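Uncharacterized protein (Parabacteroides merdae, PDB 4MXN) is of unknown function but is probably a glycosyl hydrolase of family 28, cleaving glycosidic bonds in carbohydrate, and folds as a parallel beta-helix. Local coordinates at residues I57-R62 and R77-A82; Y63-I68 and A82-V87; A86-Y91 and S123-A128; I118-S123 and T165-A170. One frame throughout, in Å; residues are numbered along the deposited sequence.

Contact 1: I57-R62 and R77-A82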
loop_
_atom_site.group_PDB
_atom_site.type_symbol
_atom_site.label_atom_id
_atom_site.label_comp_id
_atom_site.label_asym_id
_atom_site.label_seq_id
_atom_site.Cartn_x
_atom_site.Cartn_y
_atom_site.Cartn_z
ATOM N N ILE A 57 0.933 -10.063 -12.069
ATOM C CA ILE A 57 0.917 -11.167 -11.106
ATOM C C ILE A 57 2.285 -11.480 -10.519
ATOM O O ILE A 57 3.204 -11.856 -11.252
ATOM C CB ILE A 57 0.315 -12.467 -11.736
ATOM C CG1 ILE A 57 -0.963 -12.233 -12.601
ATOM C CG2 ILE A 57 0.153 -13.613 -10.698
ATOM C CD1 ILE A 57 -2.205 -11.720 -11.927
ATOM N N PHE A 58 2.370 -11.414 -9.186
ATOM C CA PHE A 58 3.549 -11.794 -8.389
ATOM C C PHE A 58 3.198 -13.168 -7.838
ATOM O O PHE A 58 2.342 -13.248 -6.956
ATOM C CB PHE A 58 3.825 -10.755 -7.268
ATOM C CG PHE A 58 4.283 -9.392 -7.728
ATOM C CD1 PHE A 58 3.376 -8.466 -8.224
ATOM C CD2 PHE A 58 5.620 -9.020 -7.630
ATOM C CE1 PHE A 58 3.804 -7.208 -8.656
ATOM C CE2 PHE A 58 6.044 -7.755 -8.055
ATOM C CZ PHE A 58 5.127 -6.853 -8.553
ATOM N N TYR A 59 3.750 -14.260 -8.402
ATOM C CA TYR A 59 3.244 -15.578 -8.008
ATOM C C TYR A 59 3.823 -16.173 -6.720
ATOM O O TYR A 59 3.033 -16.715 -5.941
ATOM C CB TYR A 59 3.330 -16.619 -9.145
ATOM C CG TYR A 59 1.980 -17.223 -9.483
ATOM C CD1 TYR A 59 1.117 -17.668 -8.480
ATOM C CD2 TYR A 59 1.556 -17.342 -10.804
ATOM C CE1 TYR A 59 -0.137 -18.197 -8.783
ATOM C CE2 TYR A 59 0.304 -17.877 -11.121
ATOM C CZ TYR A 59 -0.533 -18.314 -10.105
ATOM O OH TYR A 59 -1.767 -18.851 -10.405
ATOM N N VAL A 60 5.158 -16.134 -6.507
ATOM C CA VAL A 60 5.790 -16.718 -5.316
ATOM C C VAL A 60 7.185 -16.093 -5.133
ATOM O O VAL A 60 7.765 -15.604 -6.107
ATOM C CB VAL A 60 5.827 -18.284 -5.394
ATOM C CG1 VAL A 60 6.966 -18.799 -6.281
ATOM C CG2 VAL A 60 5.872 -18.919 -4.002
ATOM N N GLY A 61 7.715 -16.127 -3.914
ATOM C CA GLY A 61 9.028 -15.563 -3.618
ATOM C C GLY A 61 8.959 -14.172 -3.015
ATOM O O GLY A 61 7.867 -13.652 -2.746
ATOM N N ARG A 62 10.137 -13.553 -2.805
ATOM C CA ARG A 62 10.265 -12.226 -2.195
ATOM C C ARG A 62 10.673 -11.196 -3.235
ATOM O O ARG A 62 11.667 -11.397 -3.919
ATOM C CB ARG A 62 11.300 -12.249 -1.048
ATOM C CG ARG A 62 10.930 -13.162 0.127
ATOM C CD ARG A 62 11.962 -13.130 1.259
ATOM N NE ARG A 62 12.136 -11.800 1.864
ATOM C CZ ARG A 62 11.327 -11.275 2.782
ATOM N NH1 ARG A 62 10.262 -11.949 3.207
ATOM N NH2 ARG A 62 11.567 -10.065 3.273
ATOM N N ARG A 77 -1.500 -8.149 -8.353
ATOM C CA ARG A 77 -1.846 -9.313 -7.550
ATOM C C ARG A 77 -0.599 -9.856 -6.880
ATOM O O ARG A 77 0.352 -10.213 -7.566
ATOM C CB ARG A 77 -2.503 -10.422 -8.410
ATOM C CG ARG A 77 -3.780 -10.008 -9.166
ATOM C CD ARG A 77 -5.049 -10.345 -8.443
ATOM N NE ARG A 77 -5.059 -11.715 -7.915
ATOM C CZ ARG A 77 -5.944 -12.145 -7.027
ATOM N NH1 ARG A 77 -6.907 -11.338 -6.597
ATOM N NH2 ARG A 77 -5.877 -13.389 -6.566
ATOM N N ILE A 78 -0.611 -9.937 -5.550
ATOM C CA ILE A 78 0.479 -10.529 -4.755
ATOM C C ILE A 78 -0.097 -11.845 -4.270
ATOM O O ILE A 78 -0.908 -11.851 -3.354
ATOM C CB ILE A 78 0.977 -9.585 -3.621
ATOM C CG1 ILE A 78 1.378 -8.206 -4.226
ATOM C CG2 ILE A 78 2.189 -10.219 -2.892
ATOM C CD1 ILE A 78 1.045 -7.070 -3.393
ATOM N N GLU A 79 0.225 -12.953 -4.954
ATOM C CA GLU A 79 -0.426 -14.217 -4.627
ATOM C C GLU A 79 0.105 -14.809 -3.323
ATOM O O GLU A 79 1.140 -14.366 -2.828
ATOM C CB GLU A 79 -0.321 -15.226 -5.780
ATOM C CG GLU A 79 -0.897 -14.728 -7.105
ATOM C CD GLU A 79 -2.373 -14.378 -7.211
ATOM O OE1 GLU A 79 -3.174 -14.786 -6.336
ATOM O OE2 GLU A 79 -2.734 -13.711 -8.207
ATOM N N GLU A 80 -0.639 -15.797 -2.755
ATOM C CA GLU A 80 -0.250 -16.464 -1.525
ATOM C C GLU A 80 1.159 -17.022 -1.689
ATOM O O GLU A 80 1.466 -17.619 -2.713
ATOM C CB GLU A 80 -1.250 -17.572 -1.147
ATOM C CG GLU A 80 -1.225 -17.844 0.347
ATOM C CD GLU A 80 -2.300 -18.768 0.887
ATOM O OE1 GLU A 80 -2.473 -19.873 0.323
ATOM O OE2 GLU A 80 -2.920 -18.420 1.920
ATOM N N GLY A 81 2.016 -16.763 -0.723
ATOM C CA GLY A 81 3.406 -17.206 -0.814
ATOM C C GLY A 81 4.327 -16.156 -1.409
ATOM O O GLY A 81 5.550 -16.331 -1.384
ATOM N N ALA A 82 3.760 -15.064 -1.975
ATOM C CA ALA A 82 4.564 -13.959 -2.518
ATOM C C ALA A 82 4.614 -12.825 -1.511
ATOM O O ALA A 82 3.644 -12.588 -0.784
ATOM C CB ALA A 82 4.005 -13.454 -3.850
#

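Contact 2: Y63-I68 and A82-V87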
loop_
_atom_site.group_PDB
_atom_site.type_symbol
_atom_site.label_atom_id
_atom_site.label_comp_id
_atom_site.label_asym_id
_atom_site.label_seq_id
_atom_site.Cartn_x
_atom_site.Cartn_y
_atom_site.Cartn_z
ATOM N N TYR A 63 9.922 -10.100 -3.355
ATOM C CA TYR A 63 10.201 -9.090 -4.362
ATOM C C TYR A 63 10.546 -7.772 -3.692
ATOM O O TYR A 63 9.672 -7.099 -3.139
ATOM C CB TYR A 63 9.007 -8.922 -5.312
ATOM C CG TYR A 63 8.621 -10.191 -6.054
ATOM C CD1 TYR A 63 7.695 -11.085 -5.513
ATOM C CD2 TYR A 63 9.113 -10.452 -7.330
ATOM C CE1 TYR A 63 7.308 -12.232 -6.205
ATOM C CE2 TYR A 63 8.702 -11.577 -8.046
ATOM C CZ TYR A 63 7.809 -12.469 -7.475
ATOM O OH TYR A 63 7.409 -13.587 -8.161
ATOM N N LEU A 64 11.826 -7.410 -3.722
ATOM C CA LEU A 64 12.310 -6.168 -3.136
ATOM C C LEU A 64 11.880 -5.004 -4.014
ATOM O O LEU A 64 11.997 -5.096 -5.233
ATOM C CB LEU A 64 13.842 -6.206 -3.008
ATOM C CG LEU A 64 14.498 -5.118 -2.147
ATOM C CD1 LEU A 64 14.202 -5.309 -0.656
ATOM C CD2 LEU A 64 16.027 -5.133 -2.357
ATOM N N THR A 65 11.388 -3.915 -3.399
ATOM C CA THR A 65 10.938 -2.764 -4.192
ATOM C C THR A 65 10.935 -1.466 -3.395
ATOM O O THR A 65 10.814 -1.461 -2.165
ATOM C CB THR A 65 9.497 -3.014 -4.764
ATOM O OG1 THR A 65 9.184 -1.990 -5.712
ATOM C CG2 THR A 65 8.415 -3.036 -3.683
ATOM N N GLY A 66 10.985 -0.375 -4.153
ATOM C CA GLY A 66 10.732 0.971 -3.678
ATOM C C GLY A 66 9.293 1.302 -4.053
ATOM O O GLY A 66 8.494 0.396 -4.338
ATOM N N SER A 67 8.957 2.601 -4.112
ATOM C CA SER A 67 7.598 3.055 -4.441
ATOM C C SER A 67 7.197 2.752 -5.874
ATOM O O SER A 67 7.912 3.062 -6.830
ATOM C CB SER A 67 7.452 4.547 -4.166
ATOM O OG SER A 67 7.496 4.738 -2.762
ATOM N N ILE A 68 6.023 2.119 -6.003
ATOM C CA ILE A 68 5.395 1.752 -7.280
ATOM C C ILE A 68 4.189 2.634 -7.499
ATOM O O ILE A 68 3.342 2.737 -6.606
ATOM C CB ILE A 68 4.978 0.251 -7.280
ATOM C CG1 ILE A 68 6.166 -0.702 -6.996
ATOM C CG2 ILE A 68 4.216 -0.116 -8.564
ATOM C CD1 ILE A 68 5.752 -2.044 -6.305
ATOM N N ALA A 82 3.760 -15.064 -1.975
ATOM C CA ALA A 82 4.564 -13.959 -2.518
ATOM C C ALA A 82 4.614 -12.825 -1.511
ATOM O O ALA A 82 3.644 -12.588 -0.784
ATOM C CB ALA A 82 4.005 -13.454 -3.850
ATOM N N VAL A 83 5.763 -12.153 -1.423
ATOM C CA VAL A 83 5.901 -11.002 -0.528
ATOM C C VAL A 83 6.475 -9.847 -1.330
ATOM O O VAL A 83 7.511 -10.037 -1.981
ATOM C CB VAL A 83 6.792 -11.275 0.728
ATOM C CG1 VAL A 83 6.748 -10.093 1.714
ATOM C CG2 VAL A 83 6.454 -12.597 1.425
ATOM N N LEU A 84 5.839 -8.658 -1.255
ATOM C CA LEU A 84 6.361 -7.403 -1.818
ATOM C C LEU A 84 7.076 -6.717 -0.633
ATOM O O LEU A 84 6.418 -6.378 0.355
ATOM C CB LEU A 84 5.205 -6.570 -2.408
ATOM C CG LEU A 84 5.587 -5.452 -3.382
ATOM C CD1 LEU A 84 6.347 -6.002 -4.620
ATOM C CD2 LEU A 84 4.362 -4.677 -3.816
ATOM N N VAL A 85 8.416 -6.669 -0.639
ATOM C CA VAL A 85 9.140 -6.163 0.533
ATOM C C VAL A 85 9.794 -4.792 0.270
ATOM O O VAL A 85 10.426 -4.565 -0.747
ATOM C CB VAL A 85 10.156 -7.215 1.099
ATOM C CG1 VAL A 85 11.081 -7.791 0.030
ATOM C CG2 VAL A 85 10.964 -6.666 2.270
ATOM N N ALA A 86 9.613 -3.881 1.203
ATOM C CA ALA A 86 10.212 -2.557 1.141
ATOM C C ALA A 86 11.734 -2.618 1.289
ATOM O O ALA A 86 12.255 -3.272 2.199
ATOM C CB ALA A 86 9.643 -1.691 2.253
ATOM N N VAL A 87 12.444 -1.913 0.400
ATOM C CA VAL A 87 13.891 -1.732 0.495
ATOM C C VAL A 87 14.148 -0.733 1.661
ATOM O O VAL A 87 13.393 0.226 1.767
ATOM C CB VAL A 87 14.474 -1.249 -0.862
ATOM C CG1 VAL A 87 13.908 0.108 -1.292
ATOM C CG2 VAL A 87 16.001 -1.234 -0.840
#

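Contact 3: A86-Y91 and S123-A128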
loop_
_atom_site.group_PDB
_atom_site.type_symbol
_atom_site.label_atom_id
_atom_site.label_comp_id
_atom_site.label_asym_id
_atom_site.label_seq_id
_atom_site.Cartn_x
_atom_site.Cartn_y
_atom_site.Cartn_z
ATOM N N ALA A 86 9.613 -3.881 1.203
ATOM C CA ALA A 86 10.212 -2.557 1.141
ATOM C C ALA A 86 11.734 -2.618 1.289
ATOM O O ALA A 86 12.255 -3.272 2.199
ATOM C CB ALA A 86 9.643 -1.691 2.253
ATOM N N VAL A 87 12.444 -1.913 0.400
ATOM C CA VAL A 87 13.891 -1.732 0.495
ATOM C C VAL A 87 14.148 -0.733 1.661
ATOM O O VAL A 87 13.393 0.226 1.767
ATOM C CB VAL A 87 14.474 -1.249 -0.862
ATOM C CG1 VAL A 87 13.908 0.108 -1.292
ATOM C CG2 VAL A 87 16.001 -1.234 -0.840
ATOM N N PRO A 88 15.141 -0.948 2.564
ATOM C CA PRO A 88 15.311 -0.017 3.709
ATOM C C PRO A 88 16.106 1.219 3.290
ATOM O O PRO A 88 17.232 1.417 3.739
ATOM C CB PRO A 88 16.069 -0.865 4.736
ATOM C CG PRO A 88 16.836 -1.853 3.939
ATOM C CD PRO A 88 16.083 -2.085 2.637
ATOM N N SER A 89 15.518 2.020 2.376
ATOM C CA SER A 89 16.189 3.144 1.758
ATOM C C SER A 89 15.201 4.284 1.523
ATOM O O SER A 89 14.330 4.185 0.634
ATOM C CB SER A 89 16.826 2.672 0.449
ATOM O OG SER A 89 17.457 3.718 -0.275
ATOM N N VAL A 90 15.349 5.377 2.305
ATOM C CA VAL A 90 14.445 6.548 2.252
ATOM C C VAL A 90 14.300 7.112 0.826
ATOM O O VAL A 90 13.183 7.426 0.412
ATOM C CB VAL A 90 14.844 7.678 3.265
ATOM C CG1 VAL A 90 16.311 8.125 3.108
ATOM C CG2 VAL A 90 13.896 8.881 3.189
ATOM N N TYR A 91 15.415 7.210 0.085
ATOM C CA TYR A 91 15.418 7.813 -1.260
ATOM C C TYR A 91 14.774 6.925 -2.347
ATOM O O TYR A 91 14.494 7.424 -3.444
ATOM C CB TYR A 91 16.844 8.223 -1.646
ATOM C CG TYR A 91 17.430 9.242 -0.688
ATOM C CD1 TYR A 91 16.654 10.287 -0.187
ATOM C CD2 TYR A 91 18.746 9.131 -0.237
ATOM C CE1 TYR A 91 17.175 11.203 0.729
ATOM C CE2 TYR A 91 19.291 10.070 0.639
ATOM C CZ TYR A 91 18.505 11.107 1.116
ATOM O OH TYR A 91 19.036 12.059 1.952
ATOM N N SER A 123 9.364 -1.594 8.722
ATOM C CA SER A 123 9.276 -0.313 9.408
ATOM C C SER A 123 10.547 0.131 10.147
ATOM O O SER A 123 10.948 1.270 9.951
ATOM C CB SER A 123 8.095 -0.301 10.372
ATOM O OG SER A 123 8.296 -1.146 11.490
ATOM N N ILE A 124 11.169 -0.726 10.973
ATOM C CA ILE A 124 12.341 -0.319 11.762
ATOM C C ILE A 124 13.500 0.064 10.832
ATOM O O ILE A 124 14.041 1.164 10.967
ATOM C CB ILE A 124 12.753 -1.378 12.836
ATOM C CG1 ILE A 124 11.606 -1.512 13.897
ATOM C CG2 ILE A 124 14.148 -1.042 13.482
ATOM C CD1 ILE A 124 11.846 -2.331 15.104
ATOM N N ALA A 125 13.837 -0.792 9.878
ATOM C CA ALA A 125 14.940 -0.532 8.938
ATOM C C ALA A 125 14.661 0.655 8.012
ATOM O O ALA A 125 15.569 1.445 7.765
ATOM C CB ALA A 125 15.231 -1.779 8.122
ATOM N N VAL A 126 13.405 0.807 7.534
ATOM C CA VAL A 126 13.011 1.924 6.646
ATOM C C VAL A 126 13.064 3.252 7.437
ATOM O O VAL A 126 13.637 4.236 6.948
ATOM C CB VAL A 126 11.625 1.679 5.984
ATOM C CG1 VAL A 126 11.080 2.955 5.338
ATOM C CG2 VAL A 126 11.694 0.552 4.956
ATOM N N ARG A 127 12.481 3.281 8.655
ATOM C CA ARG A 127 12.487 4.499 9.492
ATOM C C ARG A 127 13.909 4.889 9.934
ATOM O O ARG A 127 14.199 6.081 10.028
ATOM C CB ARG A 127 11.569 4.352 10.711
ATOM C CG ARG A 127 10.087 4.324 10.314
ATOM C CD ARG A 127 9.154 4.090 11.498
ATOM N NE ARG A 127 9.092 5.241 12.383
ATOM C CZ ARG A 127 8.224 6.232 12.272
ATOM N NH1 ARG A 127 7.339 6.242 11.281
ATOM N NH2 ARG A 127 8.252 7.240 13.128
ATOM N N ALA A 128 14.800 3.900 10.157
ATOM C CA ALA A 128 16.200 4.174 10.552
ATOM C C ALA A 128 16.944 4.860 9.403
ATOM O O ALA A 128 17.786 5.724 9.648
ATOM C CB ALA A 128 16.905 2.884 10.956
#

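Contact 4: I118-S123 and T165-A170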
loop_
_atom_site.group_PDB
_atom_site.type_symbol
_atom_site.label_atom_id
_atom_site.label_comp_id
_atom_site.label_asym_id
_atom_site.label_seq_id
_atom_site.Cartn_x
_atom_site.Cartn_y
_atom_site.Cartn_z
ATOM N N ILE A 118 1.641 -10.861 0.844
ATOM C CA ILE A 118 1.977 -9.865 1.861
ATOM C C ILE A 118 2.708 -8.675 1.238
ATOM O O ILE A 118 3.496 -8.848 0.304
ATOM C CB ILE A 118 2.885 -10.546 2.970
ATOM C CG1 ILE A 118 2.153 -11.694 3.704
ATOM C CG2 ILE A 118 3.504 -9.535 3.982
ATOM C CD1 ILE A 118 3.100 -12.725 4.469
ATOM N N ILE A 119 2.427 -7.478 1.761
ATOM C CA ILE A 119 3.174 -6.239 1.519
ATOM C C ILE A 119 3.856 -5.953 2.859
ATOM O O ILE A 119 3.163 -5.730 3.863
ATOM C CB ILE A 119 2.355 -5.044 0.980
ATOM C CG1 ILE A 119 1.481 -5.457 -0.218
ATOM C CG2 ILE A 119 3.311 -3.893 0.613
ATOM C CD1 ILE A 119 0.514 -4.300 -0.799
ATOM N N ASP A 120 5.201 -6.055 2.895
ATOM C CA ASP A 120 6.024 -5.932 4.109
ATOM C C ASP A 120 6.772 -4.603 4.127
ATOM O O ASP A 120 7.677 -4.376 3.304
ATOM C CB ASP A 120 7.012 -7.119 4.206
ATOM C CG ASP A 120 7.858 -7.198 5.486
ATOM O OD1 ASP A 120 7.860 -6.219 6.273
ATOM O OD2 ASP A 120 8.567 -8.208 5.663
ATOM N N GLY A 121 6.406 -3.764 5.097
ATOM C CA GLY A 121 6.949 -2.411 5.228
ATOM C C GLY A 121 8.326 -2.262 5.817
ATOM O O GLY A 121 8.922 -1.181 5.688
ATOM N N ARG A 122 8.845 -3.316 6.507
ATOM C CA ARG A 122 10.168 -3.296 7.165
ATOM C C ARG A 122 10.374 -1.980 7.923
ATOM O O ARG A 122 11.398 -1.316 7.776
ATOM C CB ARG A 122 11.288 -3.516 6.124
ATOM C CG ARG A 122 11.214 -4.904 5.474
ATOM C CD ARG A 122 12.563 -5.493 5.176
ATOM N NE ARG A 122 13.418 -5.658 6.355
ATOM C CZ ARG A 122 14.687 -5.260 6.413
ATOM N NH1 ARG A 122 15.246 -4.649 5.377
ATOM N NH2 ARG A 122 15.404 -5.464 7.513
ATOM N N SER A 123 9.364 -1.594 8.722
ATOM C CA SER A 123 9.276 -0.313 9.408
ATOM C C SER A 123 10.547 0.131 10.147
ATOM O O SER A 123 10.948 1.270 9.951
ATOM C CB SER A 123 8.095 -0.301 10.372
ATOM O OG SER A 123 8.296 -1.146 11.490
ATOM N N THR A 165 -2.260 -9.082 2.903
ATOM C CA THR A 165 -1.821 -8.872 4.275
ATOM C C THR A 165 -0.886 -7.671 4.209
ATOM O O THR A 165 0.090 -7.691 3.463
ATOM C CB THR A 165 -1.206 -10.146 4.891
ATOM O OG1 THR A 165 -2.258 -11.101 5.134
ATOM C CG2 THR A 165 -0.479 -9.856 6.204
ATOM N N LEU A 166 -1.221 -6.610 4.950
ATOM C CA LEU A 166 -0.433 -5.377 5.020
ATOM C C LEU A 166 0.334 -5.462 6.315
ATOM O O LEU A 166 -0.265 -5.470 7.395
ATOM C CB LEU A 166 -1.372 -4.144 4.944
ATOM C CG LEU A 166 -2.185 -4.045 3.641
ATOM C CD1 LEU A 166 -3.107 -2.860 3.659
ATOM C CD2 LEU A 166 -1.258 -4.001 2.421
ATOM N N GLN A 167 1.642 -5.633 6.214
ATOM C CA GLN A 167 2.439 -5.900 7.397
ATOM C C GLN A 167 3.532 -4.886 7.661
ATOM O O GLN A 167 4.346 -4.577 6.783
ATOM C CB GLN A 167 3.062 -7.292 7.242
ATOM C CG GLN A 167 4.003 -7.751 8.356
ATOM C CD GLN A 167 4.436 -9.172 8.111
ATOM O OE1 GLN A 167 3.656 -10.115 8.238
ATOM N NE2 GLN A 167 5.660 -9.345 7.681
ATOM N N ASP A 168 3.610 -4.467 8.935
ATOM C CA ASP A 168 4.703 -3.670 9.501
ATOM C C ASP A 168 4.985 -2.410 8.687
ATOM O O ASP A 168 6.121 -2.115 8.331
ATOM C CB ASP A 168 5.963 -4.561 9.615
ATOM C CG ASP A 168 7.124 -3.936 10.347
ATOM O OD1 ASP A 168 6.880 -3.261 11.378
ATOM O OD2 ASP A 168 8.282 -4.132 9.899
ATOM N N ALA A 169 3.929 -1.651 8.442
ATOM C CA ALA A 169 3.960 -0.397 7.727
ATOM C C ALA A 169 4.960 0.571 8.376
ATOM O O ALA A 169 4.984 0.683 9.604
ATOM C CB ALA A 169 2.563 0.218 7.729
ATOM N N ALA A 170 5.779 1.265 7.542
ATOM C CA ALA A 170 6.752 2.260 8.012
ATOM C C ALA A 170 6.048 3.519 8.501
ATOM O O ALA A 170 6.636 4.317 9.222
ATOM C CB ALA A 170 7.725 2.608 6.897
HETATM O O HOH W 1 8.865 -6.492 8.478
#

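Contact 1: I57-R62 and R77-A82
Ile57 and Arg77 stand together on one face of the sheet, side chains pointing the same way, with Ile57 CD1 laid against Arg77 CG at 3.6 Å. Bends at chi2 (-95°) and chi3 bring the Arg77 guanidinium round to Glu79, two residues on, which it grips side-on in a salt bridge. NE meets OE2 in the guanidinium plane and NH2 meets the syn lone pair of OE1, each pair 3.1 Å apart. Glu79 lies obliquely across the opposite segment: its OE2 is 3.8 Å from Ile57 CG2, and its CG is 3.8 Å from Tyr59 CD1, with carboxylate and ring planes 43° apart. Replacing Glu79 by alanine removes the carboxylate, and Arg77 NE and NH2 would probably lose their mate while a gap opens beside Tyr59. Phe58 turns to the other face, shared with Ile78 and Ala82; the carbonyl oxygen of Arg77 sits at its ring edge, in plane. Two straight backbone bonds, Phe58 N to Arg77 O and Glu79 N to Phe58 O, bind the two segments at 2.9 Å each. Beyond them lies a type II turn, Glu79 to Ala82, and the register is shifted by one when pairing resumes at Gly61 and Ala82, where Gly61 N reaches Gly81 O only weakly. In-register parallel pairing of strands one coil apart is characteristic of a parallel beta-helix, the fold of family 28.

Contact 2: Y63-I68 and A82-V87
Thr65 CG2 presses into the Leu84 side chain, 3.7 Å from both CG and CD1, and this is the tight half of the contact. The threonine can offer its methyl because OG1 lies anti to the backbone N (chi1 -170°) and is tied to Gly66 O at 2.8 Å, a bond that fixes the rotation. Leu84 is pinned from two further directions: Ile68 CD1 reaches its CD2 tip to tip at 3.9 Å, while Tyr63 CB lies 4.0 Å from its CD1. The Tyr63 ring turns its edge to Ala82 CB and to the carbonyl oxygen of Val83, and meets Phe58 edge-to-face. A serine at Thr65 would lack CG2, and the likely result is a gap against Leu84, whose branched end could then shift. Helix 38-50 covers this side, touching both Thr65 and Ile68.

The other face is the more solvent-exposed side. Partly exposed Leu64 crosses Val87, also partly exposed, at about a right angle, its CD1 3.8 Å from Val87 CA, and meets Val85 CG1 at 4.0 Å. Val85 itself is buried, but Val83 is again partly exposed and has little side-chain contact with the opposite strand.

Between the two faces the backbones alternate as donor and acceptor: Tyr63 N to Val83 O, Val85 N to Tyr63 O, Thr65 N to Val85 O and Val87 N to Thr65 O. Val85 N approaches Tyr63 O from above the Tyr63 carbonyl plane, 38° out of it. In-register parallel strands with aliphatic and aromatic side chains stacked on the inner face are characteristic of the parallel beta-helix core.

Contact 3: A86-Y91 and S123-A128
This is plain apolar packing: the loop that leaves strand 82-86 rests on the first turn of helix 123-136, where the chain departs from the sheet. Val126 does most of the work. With CG1 anti to the backbone N (chi1 167°), its CG2 falls anti to the carbonyl carbon, points into the bend of the loop and touches three successive residues: it lies 4.1 Å from Ala86 CB, 3.6 Å from Val87 O and 3.9 Å from Pro88 CA. One helix position earlier, Ala125 CB meets Pro88 CB at 3.6 Å, and the small alanine side chain lets the helix backbone come close to the proline ring.

Pro88 is the centre of an inverse gamma turn, in which Ser89 N makes a weak bond back to Val87 O. That bend turns the chain round the Val126 methyl. The two segments share no hydrogen bond, so the contact between them is van der Waals packing.

Farther along the helix, polar links (Val90 N to Ser129 OG, Tyr91 OH to Gln133) are added to further packing of Val90 on Val130. The loop thus runs beside helix 123-136, with Val90 also reaching helix 143-146, while Ala86 stays backbone-bonded to Asp120 on strand 118-120.

Contact 4: I118-S123 and T165-A170
Ser123 and Asp168 meet through a short bond, Ser123 OG to Asp168 OD1 at 2.5 Å, while the second carboxylate oxygen, OD2, takes the Ser123 backbone N at 3.0 Å. Both donors come from above the carboxylate plane, the amide steeply, 63° out of it. Asp168 reaches them with CG anti to its backbone N (chi1 -172°), and Ser123 answers by setting OG between its own N and carbonyl carbon. OD1 is also bonded to the backbone N of Ala193, so two donors grip that oxygen.

Asp120 uses its carboxylate nearer home: OD1 accepts from Arg122 N at 3.1 Å, an Asx turn that bends the chain just before helix 123-136. A water bridges Asp120 OD1 and Asp168 OD2, like charges 4.2 Å apart. Upstream of the turn, strands 118-120 and 165-167 pair in parallel, as neighbouring coils of a beta-helix do, through Ile119 N to Thr165 O, Gln167 N to Ile119 O and Gly121 N to Gln167 O.

Along this pairing two bridged pairs lie side by side. On the inner face Ile119 CD1 rests on Leu166 CD2 at 3.7 Å; on the outer face Ile118 CG1 stands 3.9 Å from Thr165 CB. Gln167 stretches out beyond CG and crosses Asp120 obliquely, its amide turned 74° from the carboxylate, with NE2 3.7 Å from OD2, too far for a hydrogen bond. Gly121 packs its CA 3.2 Å from Asp168 O, where a beta carbon would collide with that oxygen. The Ala170 carbonyl oxygen accepts from Arg127 of the helix.

In the fold
From the N terminus, contact 1 comes first, closing the short excursion from 57-62 to 77-82. Contact 2 crosses it, since 63-68 lies within that excursion and 82-87 follows it; the two share Ala82 and carry the pairing along strand 61-69. Contact 3 takes over at Ala86 and Val87 and closes a loop of 31 residues onto helix 123-136. Contact 4 crosses contact 3 in turn: its first segment ends at Ser123, where the helix begins, and its partner lies 42 residues on. Contacts 1, 2 and 4 each pair strands of successive coils; strand 82-86 also bonds to strand 118-120, linking contacts 2 and 4, and contact 3 fastens the helix to their end.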